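Local coordinates for protein ferredoxin (Rhodopseudomonas palustris, PDB 4LTU) that probably shuttles electrons between redox partners through a single bound [2Fe-2S] cluster, as a ferredoxin of the adrenodoxin/putidaredoxin family, at residues A[18-23]-A[91-96]; A[47-52]-A[83-88]; A[52-57]-A[99-104]. All coordinates share one frame; numbering follows the deposited sequence.

Contact 1: A[18-23]-A[91-96]; sequences AAIGDS and IAPELD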
ATOM      1  N   ALA A  18      -4.780 -11.971   3.031  1.00 24.25           N
ATOM      2  CA  ALA A  18      -5.458 -10.860   3.611  1.00 24.84           C
ATOM      3  C   ALA A  18      -6.923 -11.232   3.665  1.00 25.22           C
ATOM      4  O   ALA A  18      -7.463 -11.815   2.729  1.00 25.76           O
ATOM      5  CB  ALA A  18      -5.246  -9.598   2.775  1.00 24.59           C
ATOM      6  N   ALA A  19      -7.560 -10.919   4.780  1.00 24.99           N
ATOM      7  CA  ALA A  19      -8.987 -11.135   4.892  1.00 24.39           C
ATOM      8  C   ALA A  19      -9.625  -9.912   4.262  1.00 24.41           C
ATOM      9  O   ALA A  19      -8.946  -8.907   4.030  1.00 24.80           O
ATOM     10  CB  ALA A  19      -9.373 -11.258   6.365  1.00 24.40           C
ATOM     11  N   ILE A  20     -10.917 -10.000   3.970  1.00 23.82           N
ATOM     12  CA  ILE A  20     -11.683  -8.872   3.539  1.00 23.76           C
ATOM     13  C   ILE A  20     -11.693  -7.887   4.720  1.00 23.55           C
ATOM     14  O   ILE A  20     -11.908  -8.289   5.872  1.00 22.55           O
ATOM     15  CB  ILE A  20     -13.113  -9.306   3.155  1.00 24.30           C
ATOM     16  CG1 ILE A  20     -13.057 -10.434   2.118  1.00 25.65           C
ATOM     17  CG2 ILE A  20     -13.906  -8.130   2.592  1.00 24.77           C
ATOM     18  CD1 ILE A  20     -14.420 -11.031   1.742  1.00 26.84           C
ATOM     19  N   GLY A  21     -11.391  -6.619   4.432  1.00 23.03           N
ATOM     20  CA  GLY A  21     -11.377  -5.577   5.459  1.00 22.21           C
ATOM     21  C   GLY A  21     -10.014  -5.183   6.002  1.00 21.79           C
ATOM     22  O   GLY A  21      -9.845  -4.058   6.479  1.00 21.82           O
ATOM     23  N   ASP A  22      -9.049  -6.106   5.982  1.00 21.31           N
ATOM     24  CA  ASP A  22      -7.684  -5.734   6.325  1.00 20.24           C
ATOM     25  C   ASP A  22      -7.240  -4.652   5.362  1.00 19.97           C
ATOM     26  O   ASP A  22      -7.567  -4.682   4.167  1.00 19.81           O
ATOM     27  CB  ASP A  22      -6.694  -6.904   6.221  1.00 20.71           C
ATOM     28  CG  ASP A  22      -7.062  -8.094   7.103  1.00 19.43           C
ATOM     29  OD1 ASP A  22      -7.921  -7.981   7.983  1.00 22.17           O
ATOM     30  OD2 ASP A  22      -6.473  -9.166   6.910  1.00 19.97           O
ATOM     31  N   SER A  23      -6.524  -3.669   5.896  1.00 19.36           N
ATOM     32  CA  SER A  23      -5.774  -2.786   5.052  1.00 18.55           C
ATOM     33  C   SER A  23      -4.601  -3.603   4.474  1.00 17.83           C
ATOM     34  O   SER A  23      -4.259  -4.661   5.002  1.00 17.59           O
ATOM     35  CB  SER A  23      -5.295  -1.595   5.859  1.00 17.90           C
ATOM     36  OG  SER A  23      -4.281  -2.007   6.741  1.00 19.06           O
ATOM     37  N   ILE A  91      -9.214  -4.249   1.562  1.00 25.55           N
ATOM     38  CA  ILE A  91      -9.344  -5.411   0.696  1.00 26.27           C
ATOM     39  C   ILE A  91     -10.776  -5.934   0.630  1.00 26.59           C
ATOM     40  O   ILE A  91     -11.494  -5.975   1.637  1.00 26.35           O
ATOM     41  CB  ILE A  91      -8.297  -6.486   1.033  1.00 26.67           C
ATOM     42  CG1 ILE A  91      -6.955  -6.003   0.504  1.00 27.05           C
ATOM     43  CG2 ILE A  91      -8.623  -7.842   0.346  1.00 26.86           C
ATOM     44  CD1 ILE A  91      -5.899  -5.955   1.545  1.00 30.59           C
ATOM     45  N   ALA A  92     -11.176  -6.270  -0.594  1.00 27.21           N
ATOM     46  CA  ALA A  92     -12.507  -6.781  -0.917  1.00 27.88           C
ATOM     47  C   ALA A  92     -12.332  -7.866  -1.981  1.00 28.20           C
ATOM     48  O   ALA A  92     -11.272  -7.949  -2.614  1.00 28.76           O
ATOM     49  CB  ALA A  92     -13.397  -5.647  -1.448  1.00 28.23           C
ATOM     50  N   PRO A  93     -13.360  -8.711  -2.182  1.00 28.52           N
ATOM     51  CA  PRO A  93     -13.205  -9.835  -3.117  1.00 28.36           C
ATOM     52  C   PRO A  93     -12.569  -9.404  -4.441  1.00 28.28           C
ATOM     53  O   PRO A  93     -11.648 -10.062  -4.942  1.00 28.48           O
ATOM     54  CB  PRO A  93     -14.658 -10.295  -3.358  1.00 28.66           C
ATOM     55  CG  PRO A  93     -15.403  -9.834  -2.141  1.00 28.53           C
ATOM     56  CD  PRO A  93     -14.741  -8.589  -1.667  1.00 27.78           C
ATOM     57  N   GLU A  94     -13.054  -8.281  -4.971  1.00 28.23           N
ATOM     58  CA  GLU A  94     -12.643  -7.726  -6.248  1.00 28.16           C
ATOM     59  C   GLU A  94     -11.163  -7.346  -6.293  1.00 27.68           C
ATOM     60  O   GLU A  94     -10.605  -7.151  -7.383  1.00 27.18           O
ATOM     61  CB  GLU A  94     -13.490  -6.498  -6.587  1.00 28.74           C
ATOM     62  CG  GLU A  94     -14.935  -6.534  -6.045  1.00 32.60           C
ATOM     63  CD  GLU A  94     -15.102  -5.824  -4.689  1.00 36.39           C
ATOM     64  OE1 GLU A  94     -14.376  -4.836  -4.431  1.00 38.22           O
ATOM     65  OE2 GLU A  94     -15.980  -6.236  -3.895  1.00 38.45           O
ATOM     66  N   LEU A  95     -10.524  -7.235  -5.128  1.00 26.84           N
ATOM     67  CA  LEU A  95      -9.091  -6.921  -5.110  1.00 26.47           C
ATOM     68  C   LEU A  95      -8.217  -8.157  -4.894  1.00 26.15           C
ATOM     69  O   LEU A  95      -7.001  -8.044  -4.681  1.00 25.85           O
ATOM     70  CB  LEU A  95      -8.760  -5.789  -4.127  1.00 26.43           C
ATOM     71  CG  LEU A  95      -9.634  -4.533  -4.246  1.00 25.75           C
ATOM     72  CD1 LEU A  95      -9.311  -3.567  -3.149  1.00 24.86           C
ATOM     73  CD2 LEU A  95      -9.473  -3.872  -5.604  1.00 26.26           C
ATOM     74  N   ASP A  96      -8.841  -9.333  -4.951  1.00 25.50           N
ATOM     75  CA  ASP A  96      -8.103 -10.585  -4.846  1.00 25.51           C
ATOM     76  C   ASP A  96      -7.244 -10.565  -6.084  1.00 24.77           C
ATOM     77  O   ASP A  96      -7.776 -10.480  -7.206  1.00 25.55           O
ATOM     78  CB  ASP A  96      -9.070 -11.782  -4.835  1.00 25.75           C
ATOM     79  CG  ASP A  96      -8.369 -13.145  -4.679  1.00 27.56           C
ATOM     80  OD1 ASP A  96      -7.133 -13.241  -4.539  1.00 29.03           O
ATOM     81  OD2 ASP A  96      -9.097 -14.156  -4.687  1.00 31.11           O
TER

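Contact 2: A[47-52]-A[83-88]; sequences ATCHVY and SRLSCQ. With FES (Fe2/s2 (inorganic) cluster), chain C.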
ATOM      1  N   ALA A  47       3.403   9.441   6.216  1.00 18.99           N
ATOM      2  CA  ALA A  47       3.538   9.075   4.810  1.00 18.59           C
ATOM      3  C   ALA A  47       4.399   7.833   4.612  1.00 18.25           C
ATOM      4  O   ALA A  47       4.944   7.652   3.529  1.00 18.81           O
ATOM      5  CB  ALA A  47       4.055  10.272   4.000  1.00 18.28           C
ATOM      6  N   THR A  48       4.467   6.963   5.636  1.00 17.59           N
ATOM      7  CA  THR A  48       5.479   5.906   5.715  1.00 16.72           C
ATOM      8  C   THR A  48       4.964   4.477   5.495  1.00 16.57           C
ATOM      9  O   THR A  48       5.686   3.501   5.776  1.00 16.12           O
ATOM     10  CB  THR A  48       6.291   5.940   7.082  1.00 17.04           C
ATOM     11  OG1 THR A  48       5.460   5.500   8.160  1.00 15.27           O
ATOM     12  CG2 THR A  48       6.873   7.357   7.410  1.00 16.80           C
ATOM     13  N   CYS A  49       3.715   4.356   5.032  1.00 16.19           N
ATOM     14  CA  CYS A  49       3.166   3.099   4.513  1.00 14.76           C
ATOM     15  C   CYS A  49       2.945   3.187   2.984  1.00 14.41           C
ATOM     16  O   CYS A  49       2.066   2.499   2.450  1.00 14.34           O
ATOM     17  CB  CYS A  49       1.819   2.792   5.176  1.00 15.21           C
ATOM     18  SG  CYS A  49       0.499   3.984   4.796  1.00 14.81           S
ATOM     19  N   HIS A  50       3.718   4.052   2.323  1.00 13.45           N
ATOM     20  CA  HIS A  50       3.644   4.373   0.879  1.00 13.94           C
ATOM     21  C   HIS A  50       3.669   3.116   0.009  1.00 14.05           C
ATOM     22  O   HIS A  50       4.435   2.208   0.281  1.00 13.88           O
ATOM     23  CB  HIS A  50       4.889   5.239   0.547  1.00 13.33           C
ATOM     24  CG  HIS A  50       4.901   5.856  -0.820  1.00 13.12           C
ATOM     25  ND1 HIS A  50       3.778   5.962  -1.622  1.00 14.85           N
ATOM     26  CD2 HIS A  50       5.901   6.485  -1.490  1.00 10.92           C
ATOM     27  CE1 HIS A  50       4.088   6.616  -2.731  1.00 12.87           C
ATOM     28  NE2 HIS A  50       5.364   6.961  -2.663  1.00 15.45           N
ATOM     29  N   VAL A  51       2.816   3.045  -1.007  1.00 14.82           N
ATOM     30  CA  VAL A  51       2.961   2.007  -2.036  1.00 15.32           C
ATOM     31  C   VAL A  51       2.619   2.555  -3.410  1.00 16.40           C
ATOM     32  O   VAL A  51       1.928   3.560  -3.521  1.00 17.03           O
ATOM     33  CB  VAL A  51       2.078   0.757  -1.791  1.00 15.62           C
ATOM     34  CG1 VAL A  51       2.593  -0.093  -0.623  1.00 15.45           C
ATOM     35  CG2 VAL A  51       0.611   1.126  -1.629  1.00 14.56           C
ATOM     36  N   TYR A  52       3.096   1.884  -4.460  1.00 17.80           N
ATOM     37  CA  TYR A  52       2.594   2.117  -5.824  1.00 18.41           C
ATOM     38  C   TYR A  52       1.669   0.981  -6.252  1.00 19.26           C
ATOM     39  O   TYR A  52       2.056  -0.183  -6.311  1.00 19.58           O
ATOM     40  CB  TYR A  52       3.724   2.294  -6.845  1.00 17.67           C
ATOM     41  CG  TYR A  52       4.991   3.042  -6.376  1.00 18.46           C
ATOM     42  CD1 TYR A  52       4.933   4.352  -5.902  1.00 17.12           C
ATOM     43  CD2 TYR A  52       6.251   2.443  -6.487  1.00 18.74           C
ATOM     44  CE1 TYR A  52       6.092   5.043  -5.492  1.00 16.11           C
ATOM     45  CE2 TYR A  52       7.420   3.119  -6.098  1.00 19.02           C
ATOM     46  CZ  TYR A  52       7.327   4.425  -5.606  1.00 20.52           C
ATOM     47  OH  TYR A  52       8.485   5.086  -5.222  1.00 19.75           O
ATOM     48  N   SER A  83       0.707   6.295  -6.675  1.00 17.41           N
ATOM     49  CA  SER A  83       0.981   6.297  -5.233  1.00 16.98           C
ATOM     50  C   SER A  83      -0.289   6.181  -4.363  1.00 16.33           C
ATOM     51  O   SER A  83      -1.315   6.782  -4.655  1.00 16.49           O
ATOM     52  CB  SER A  83       1.793   7.550  -4.873  1.00 17.37           C
ATOM     53  OG  SER A  83       3.156   7.411  -5.262  1.00 15.21           O
ATOM     54  N   ARG A  84      -0.222   5.359  -3.324  1.00 15.77           N
ATOM     55  CA  ARG A  84      -1.297   5.233  -2.336  1.00 14.96           C
ATOM     56  C   ARG A  84      -0.677   5.019  -0.944  1.00 14.04           C
ATOM     57  O   ARG A  84       0.476   4.607  -0.823  1.00 13.51           O
ATOM     58  CB  ARG A  84      -2.232   4.044  -2.640  1.00 15.32           C
ATOM     59  CG  ARG A  84      -3.245   4.169  -3.804  1.00 16.79           C
ATOM     60  CD  ARG A  84      -4.263   5.271  -3.618  1.00 15.40           C
ATOM     61  NE  ARG A  84      -4.846   5.143  -2.296  1.00 18.40           N
ATOM     62  CZ  ARG A  84      -6.075   4.710  -2.031  1.00 17.99           C
ATOM     63  NH1 ARG A  84      -6.930   4.391  -3.003  1.00 17.02           N
ATOM     64  NH2 ARG A  84      -6.447   4.618  -0.765  1.00 18.48           N
ATOM     65  N   LEU A  85      -1.459   5.309   0.091  1.00 13.67           N
ATOM     66  CA  LEU A  85      -1.143   4.930   1.467  1.00 13.68           C
ATOM     67  C   LEU A  85      -1.814   3.602   1.696  1.00 13.89           C
ATOM     68  O   LEU A  85      -3.033   3.514   1.670  1.00 13.14           O
ATOM     69  CB  LEU A  85      -1.693   5.953   2.465  1.00 13.87           C
ATOM     70  CG  LEU A  85      -0.968   7.299   2.486  1.00 12.31           C
ATOM     71  CD1 LEU A  85      -1.685   8.227   3.407  1.00  9.69           C
ATOM     72  CD2 LEU A  85       0.472   7.063   2.945  1.00  8.41           C
ATOM     73  N   SER A  86      -0.988   2.581   1.890  1.00 13.92           N
ATOM     74  CA  SER A  86      -1.422   1.209   2.003  1.00 14.23           C
ATOM     75  C   SER A  86      -2.329   0.912   3.188  1.00 14.11           C
ATOM     76  O   SER A  86      -3.068  -0.065   3.149  1.00 14.05           O
ATOM     77  CB  SER A  86      -0.214   0.273   2.038  1.00 14.35           C
ATOM     78  OG  SER A  86       0.504   0.455   3.237  1.00 15.48           O
ATOM     79  N   CYS A  87      -2.286   1.724   4.236  1.00 14.74           N
ATOM     80  CA  CYS A  87      -3.224   1.536   5.356  1.00 15.01           C
ATOM     81  C   CYS A  87      -4.634   2.047   4.971  1.00 15.84           C
ATOM     82  O   CYS A  87      -5.625   1.689   5.608  1.00 15.29           O
ATOM     83  CB  CYS A  87      -2.708   2.214   6.636  1.00 15.19           C
ATOM     84  SG  CYS A  87      -2.588   4.038   6.558  1.00 12.40           S
ATOM     85  N   GLN A  88      -4.707   2.869   3.922  1.00 15.79           N
ATOM     86  CA  GLN A  88      -5.991   3.348   3.404  1.00 16.96           C
ATOM     87  C   GLN A  88      -6.564   2.481   2.244  1.00 17.52           C
ATOM     88  O   GLN A  88      -7.573   2.837   1.639  1.00 17.89           O
ATOM     89  CB  GLN A  88      -5.884   4.821   2.965  1.00 17.06           C
ATOM     90  CG  GLN A  88      -5.305   5.753   4.008  1.00 17.26           C
ATOM     91  CD  GLN A  88      -6.076   5.743   5.286  1.00 17.86           C
ATOM     92  OE1 GLN A  88      -7.215   6.206   5.324  1.00 21.36           O
ATOM     93  NE2 GLN A  88      -5.481   5.187   6.348  1.00 16.77           N
TER
HETATM   94 FE1  FES C 201       0.591   6.233   8.899  1.00 17.72          FE
HETATM   95 FE2  FES C 201      -0.547   4.609   6.722  1.00 16.41          FE
HETATM   96  S1  FES C 201      -0.593   6.763   7.167  1.00 19.16           S
HETATM   97  S2  FES C 201       0.706   4.082   8.409  1.00 15.65           S

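Contact 3: A[52-57]-A[99-104]; sequences YVDDLW and VLRIPE. Unlike the reference sequence in segment 99-104: Ile102 (reference Leu).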
ATOM      1  N   TYR A  52       3.096   1.884  -4.460  1.00 17.80           N
ATOM      2  CA  TYR A  52       2.594   2.117  -5.824  1.00 18.41           C
ATOM      3  C   TYR A  52       1.669   0.981  -6.252  1.00 19.26           C
ATOM      4  O   TYR A  52       2.056  -0.183  -6.311  1.00 19.58           O
ATOM      5  CB  TYR A  52       3.724   2.294  -6.845  1.00 17.67           C
ATOM      6  CG  TYR A  52       4.991   3.042  -6.376  1.00 18.46           C
ATOM      7  CD1 TYR A  52       4.933   4.352  -5.902  1.00 17.12           C
ATOM      8  CD2 TYR A  52       6.251   2.443  -6.487  1.00 18.74           C
ATOM      9  CE1 TYR A  52       6.092   5.043  -5.492  1.00 16.11           C
ATOM     10  CE2 TYR A  52       7.420   3.119  -6.098  1.00 19.02           C
ATOM     11  CZ  TYR A  52       7.327   4.425  -5.606  1.00 20.52           C
ATOM     12  OH  TYR A  52       8.485   5.086  -5.222  1.00 19.75           O
ATOM     13  N   VAL A  53       0.421   1.325  -6.517  1.00 21.14           N
ATOM     14  CA  VAL A  53      -0.533   0.380  -7.038  1.00 22.67           C
ATOM     15  C   VAL A  53      -0.171   0.090  -8.507  1.00 24.73           C
ATOM     16  O   VAL A  53       0.283   0.994  -9.247  1.00 24.54           O
ATOM     17  CB  VAL A  53      -1.938   0.953  -6.940  1.00 22.78           C
ATOM     18  CG1 VAL A  53      -2.960  -0.068  -7.376  1.00 21.08           C
ATOM     19  CG2 VAL A  53      -2.210   1.401  -5.486  1.00 22.90           C
ATOM     20  N   ASP A  54      -0.323  -1.168  -8.914  1.00 25.79           N
ATOM     21  CA  ASP A  54      -0.072  -1.513 -10.298  1.00 27.84           C
ATOM     22  C   ASP A  54      -0.994  -0.725 -11.217  1.00 27.95           C
ATOM     23  O   ASP A  54      -2.213  -0.652 -10.988  1.00 27.50           O
ATOM     24  CB  ASP A  54      -0.247  -3.010 -10.553  1.00 28.21           C
ATOM     25  CG  ASP A  54       0.526  -3.465 -11.771  1.00 31.56           C
ATOM     26  OD1 ASP A  54       1.701  -3.046 -11.903  1.00 31.40           O
ATOM     27  OD2 ASP A  54      -0.037  -4.230 -12.597  1.00 36.44           O
ATOM     28  N   ASP A  55      -0.382  -0.151 -12.255  1.00 28.49           N
ATOM     29  CA  ASP A  55      -1.061   0.585 -13.327  1.00 28.69           C
ATOM     30  C   ASP A  55      -2.469   0.067 -13.662  1.00 28.42           C
ATOM     31  O   ASP A  55      -3.390   0.852 -13.853  1.00 29.36           O
ATOM     32  CB  ASP A  55      -0.163   0.586 -14.582  1.00 29.08           C
ATOM     33  CG  ASP A  55      -0.739   1.436 -15.729  1.00 31.29           C
ATOM     34  OD1 ASP A  55      -1.358   2.498 -15.443  1.00 30.95           O
ATOM     35  OD2 ASP A  55      -0.562   1.034 -16.913  1.00 31.38           O
ATOM     36  N   LEU A  56      -2.624  -1.253 -13.711  1.00 27.84           N
ATOM     37  CA  LEU A  56      -3.879  -1.894 -14.072  1.00 27.22           C
ATOM     38  C   LEU A  56      -4.886  -2.057 -12.943  1.00 26.78           C
ATOM     39  O   LEU A  56      -6.076  -2.281 -13.211  1.00 27.36           O
ATOM     40  CB  LEU A  56      -3.612  -3.250 -14.754  1.00 27.70           C
ATOM     41  CG  LEU A  56      -2.684  -3.221 -15.976  1.00 27.79           C
ATOM     42  CD1 LEU A  56      -2.107  -4.602 -16.206  1.00 27.79           C
ATOM     43  CD2 LEU A  56      -3.342  -2.645 -17.282  1.00 26.06           C
ATOM     44  N   TRP A  57      -4.431  -1.944 -11.691  1.00 25.83           N
ATOM     45  CA  TRP A  57      -5.316  -2.118 -10.518  1.00 24.06           C
ATOM     46  C   TRP A  57      -5.798  -0.792  -9.912  1.00 24.03           C
ATOM     47  O   TRP A  57      -6.766  -0.781  -9.157  1.00 24.37           O
ATOM     48  CB  TRP A  57      -4.654  -2.985  -9.418  1.00 23.26           C
ATOM     49  CG  TRP A  57      -4.600  -4.467  -9.707  1.00 20.96           C
ATOM     50  CD1 TRP A  57      -3.579  -5.142 -10.304  1.00 19.00           C
ATOM     51  CD2 TRP A  57      -5.607  -5.447  -9.410  1.00 18.83           C
ATOM     52  NE1 TRP A  57      -3.888  -6.487 -10.407  1.00 17.36           N
ATOM     53  CE2 TRP A  57      -5.127  -6.697  -9.866  1.00 18.40           C
ATOM     54  CE3 TRP A  57      -6.878  -5.387  -8.820  1.00 20.47           C
ATOM     55  CZ2 TRP A  57      -5.866  -7.889  -9.731  1.00 17.72           C
ATOM     56  CZ3 TRP A  57      -7.615  -6.575  -8.691  1.00 18.26           C
ATOM     57  CH2 TRP A  57      -7.100  -7.806  -9.140  1.00 16.97           C
ATOM     58  N   VAL A  99      -1.922  -5.932  -6.901  1.00 18.75           N
ATOM     59  CA  VAL A  99      -0.477  -5.912  -6.971  1.00 17.51           C
ATOM     60  C   VAL A  99       0.015  -4.583  -6.432  1.00 17.34           C
ATOM     61  O   VAL A  99      -0.427  -3.524  -6.875  1.00 16.75           O
ATOM     62  CB  VAL A  99       0.019  -6.131  -8.419  1.00 18.15           C
ATOM     63  CG1 VAL A  99       1.582  -5.976  -8.530  1.00 17.70           C
ATOM     64  CG2 VAL A  99      -0.434  -7.465  -8.939  1.00 17.66           C
ATOM     65  N   LEU A 100       0.909  -4.631  -5.459  1.00 16.69           N
ATOM     66  CA  LEU A 100       1.477  -3.392  -4.943  1.00 17.99           C
ATOM     67  C   LEU A 100       2.994  -3.452  -4.970  1.00 18.61           C
ATOM     68  O   LEU A 100       3.581  -4.467  -4.633  1.00 18.79           O
ATOM     69  CB  LEU A 100       0.988  -3.094  -3.522  1.00 17.00           C
ATOM     70  CG  LEU A 100      -0.497  -3.154  -3.177  1.00 16.14           C
ATOM     71  CD1 LEU A 100      -0.619  -3.093  -1.631  1.00 15.20           C
ATOM     72  CD2 LEU A 100      -1.278  -2.040  -3.874  1.00 11.77           C
ATOM     73  N   ARG A 101       3.612  -2.370  -5.408  1.00 19.90           N
ATOM     74  CA  ARG A 101       5.055  -2.267  -5.379  1.00 21.38           C
ATOM     75  C   ARG A 101       5.415  -1.256  -4.314  1.00 22.02           C
ATOM     76  O   ARG A 101       4.730  -0.233  -4.140  1.00 22.08           O
ATOM     77  CB  ARG A 101       5.603  -1.899  -6.761  1.00 21.94           C
ATOM     78  CG  ARG A 101       5.139  -2.939  -7.831  1.00 26.45           C
ATOM     79  CD  ARG A 101       5.891  -2.860  -9.153  1.00 32.24           C
ATOM     80  NE  ARG A 101       5.123  -2.109 -10.132  1.00 36.92           N
ATOM     81  CZ  ARG A 101       4.697  -2.600 -11.288  1.00 38.86           C
ATOM     82  NH1 ARG A 101       5.001  -3.853 -11.638  1.00 39.17           N
ATOM     83  NH2 ARG A 101       3.993  -1.821 -12.102  1.00 38.81           N
ATOM     84  N   ILE A 102       6.496  -1.559  -3.608  1.00 22.67           N
ATOM     85  CA  ILE A 102       6.941  -0.806  -2.468  1.00 23.37           C
ATOM     86  C   ILE A 102       8.153   0.051  -2.846  1.00 23.52           C
ATOM     87  O   ILE A 102       9.016  -0.388  -3.614  1.00 23.31           O
ATOM     88  CB  ILE A 102       7.214  -1.714  -1.234  1.00 23.70           C
ATOM     89  CG1 ILE A 102       7.834  -3.038  -1.620  1.00 24.48           C
ATOM     90  CG2 ILE A 102       5.900  -2.035  -0.466  1.00 24.19           C
ATOM     91  CD1 ILE A 102       7.816  -4.070  -0.453  1.00 25.09           C
ATOM     92  N   PRO A 103       8.197   1.295  -2.323  1.00 23.37           N
ATOM     93  CA  PRO A 103       9.190   2.254  -2.705  1.00 23.79           C
ATOM     94  C   PRO A 103      10.545   1.952  -2.102  1.00 24.29           C
ATOM     95  O   PRO A 103      10.650   1.219  -1.125  1.00 24.11           O
ATOM     96  CB  PRO A 103       8.637   3.553  -2.122  1.00 24.07           C
ATOM     97  CG  PRO A 103       7.952   3.138  -0.929  1.00 23.30           C
ATOM     98  CD  PRO A 103       7.256   1.879  -1.358  1.00 23.36           C
ATOM     99  N   GLU A 104      11.573   2.527  -2.713  1.00 25.81           N
ATOM    100  CA  GLU A 104      12.958   2.419  -2.249  1.00 26.91           C
ATOM    101  C   GLU A 104      13.104   2.735  -0.744  1.00 26.67           C
ATOM    102  O   GLU A 104      13.922   2.134  -0.047  1.00 26.36           O
ATOM    103  CB  GLU A 104      13.814   3.346  -3.098  1.00 26.91           C
ATOM    104  CG  GLU A 104      15.306   3.201  -2.926  1.00 29.61           C
ATOM    105  CD  GLU A 104      16.066   4.316  -3.638  1.00 33.62           C
ATOM    106  OE1 GLU A 104      16.816   3.993  -4.596  1.00 33.91           O
ATOM    107  OE2 GLU A 104      15.894   5.508  -3.245  1.00 32.22           O
TER
HETATM  108  O   HOH W   1      11.078   3.967  -5.241  1.00 22.93           O

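Contact 1: A[18-23]-A[91-96]
Two backbone hydrogen bonds join Gly21 and Asp22 to Ile91. Gly21 N gives its hydrogen to Ile91 O at 2.9 Å, and Ile91 N returns one to Asp22 O at 3.1 Å, so both polar backbone atoms of Ile91 are held by the same turn. That turn is a type II beta turn from Ala19 to Asp22, whose positive phi (100°) at Gly21 is the value expected for glycine there. Its own closing bond, Asp22 N to Ala19 O, is weak; a second tie comes from the Asp22 carboxylate, where OD2 accepts from Ala19 N at 3.0 Å, the donor lying above the carboxylate plane.

Side-chain packing makes up the rest. Ile91 presents CD1 to Ala18 CB at 3.9 Å, an apolar pair, while its CG2 touches Ala19 O. From the turn, the CG2 branch of Ile20 lies against Ile91 O (3.4 Å), and Ile20 CD1 lies 4.2 Å from Pro93 CG, the two side chains at about a right angle.

The turn links strand 13-17 to helix 24-29, which Ser23 N-caps through OG to Phe26 N. Against it lies the loop between strands 83-85 and 99-101, and Ile4 of strand 3-7 touches both Ala18 and Ile91.

Contact 2: A[47-52]-A[83-88]
The [2Fe-2S] site of this ferredoxin draws two of its ligands from this contact, where the antiparallel pair of strands 50-53 and 83-85 runs out into cluster-binding loops. Cys49 SG binds the iron FE2 at 2.3 Å and Cys87 SG binds the same iron at 2.1 Å; Cys40 and Cys46 are further cysteines of the cluster site. Both thiolates reach it with SG placed between backbone N and carbonyl carbon (chi1 65° in each).

The strands are zipped by reciprocal backbone bonds of the hydrogen-bonded pair Val51 and Arg84, with Val51 N to Arg84 O and Arg84 N to Val51 O both 2.8 Å. Next along the chain, Ser86 doubles up on Cys49 O: its N donates at 3.1 Å from above the carbonyl plane, and its OG donates at 2.7 Å in that plane, on a lone pair. Leu85 CD2 packs on Cys49 SG at 3.6 Å and also meets Ala47, and the Leu85 side chain touches Leu71 and Leu72 of helix 66-72. Arg84 leads away to a salt bridge between its NE and Glu68 OE2.

The sulfurs themselves receive hydrogens. Cys87 N points at Cys49 SG in a weak bond, and Gln88 NE2, with the sulfur in its amide plane, donates to Cys87 SG at 3.1 Å. Such N-H...S bonds would be expected to stabilise thiolate charge and probably help tune the cluster's potential.

Contact 3: A[52-57]-A[99-104]
Asp54 sets CG anti to its backbone N (chi1 -157°), and Arg101, bent at chi3, carries its guanidinium up off the sheet to meet it. The salt bridge that results, Asp54 OD1 to Arg101 NH2 at 2.6 Å, is not a flat two-pronged pairing: OD1 lies over one face of the guanidinium, and the carboxylate and guanidinium planes stand 79° apart.

Beneath it runs the antiparallel pairing of strands 50-53 and 99-101, part of the mixed sheet of the beta-grasp fold of 2Fe-2S ferredoxins. Tyr52 and Arg101 form a hydrogen-bonded pair: Tyr52 N reaches Arg101 O at 2.7 Å, and Arg101 N reaches Tyr52 O at 2.8 Å with an almost straight N-H...O angle of 176°. Asp54 N continues the ladder to Val99 O at 3.1 Å, just past the end of strand 50-53.

Val53 and Leu100 share one face of the sheet, opposite the salt bridge, where their side chains lie side by side and point the same way, Val53 CG2 meeting Leu100 CD2 at 3.9 Å; Phe6 of strand 3-7 also touches Leu100. Over the end of the ladder, Trp57 turns one ring face to Val99 N, which is offset toward the ring's rim, and CG2 of Val99 packs against Trp57 NE1. Lys60 makes a cation-pi contact with this indole.

At the far end the Tyr52 ring slants across Pro103, with CZ 3.8 Å from Pro103 CB. A water lying in the ring plane, at its edge, hydrogen-bonds to Tyr52 OH at 2.8 Å and accepts from Glu104 N.

From the N terminus, residues 18-23 lead from strand 13-17 into helix 24-29, and contact 1 closes the longest loop when the chain returns at 91-96. Contact 2 forms wholly within that span, pairing 47-52 with 83-88. Contact 3 starts at 52-57, before 83-88 is reached, and ends at 99-104, so it crosses both others. Contacts 2 and 3 share Tyr52 and use opposite edges of strand 50-53, placing it between 83-85 and 99-101. Direct touches join the sites: Ser23 CB lies 3.3 Å from Cys87 O, and Trp57 CZ3 lies 3.3 Å from Glu94 O. The turn before helix 24-29, the cluster loops and the central strands of the sheet are thereby joined.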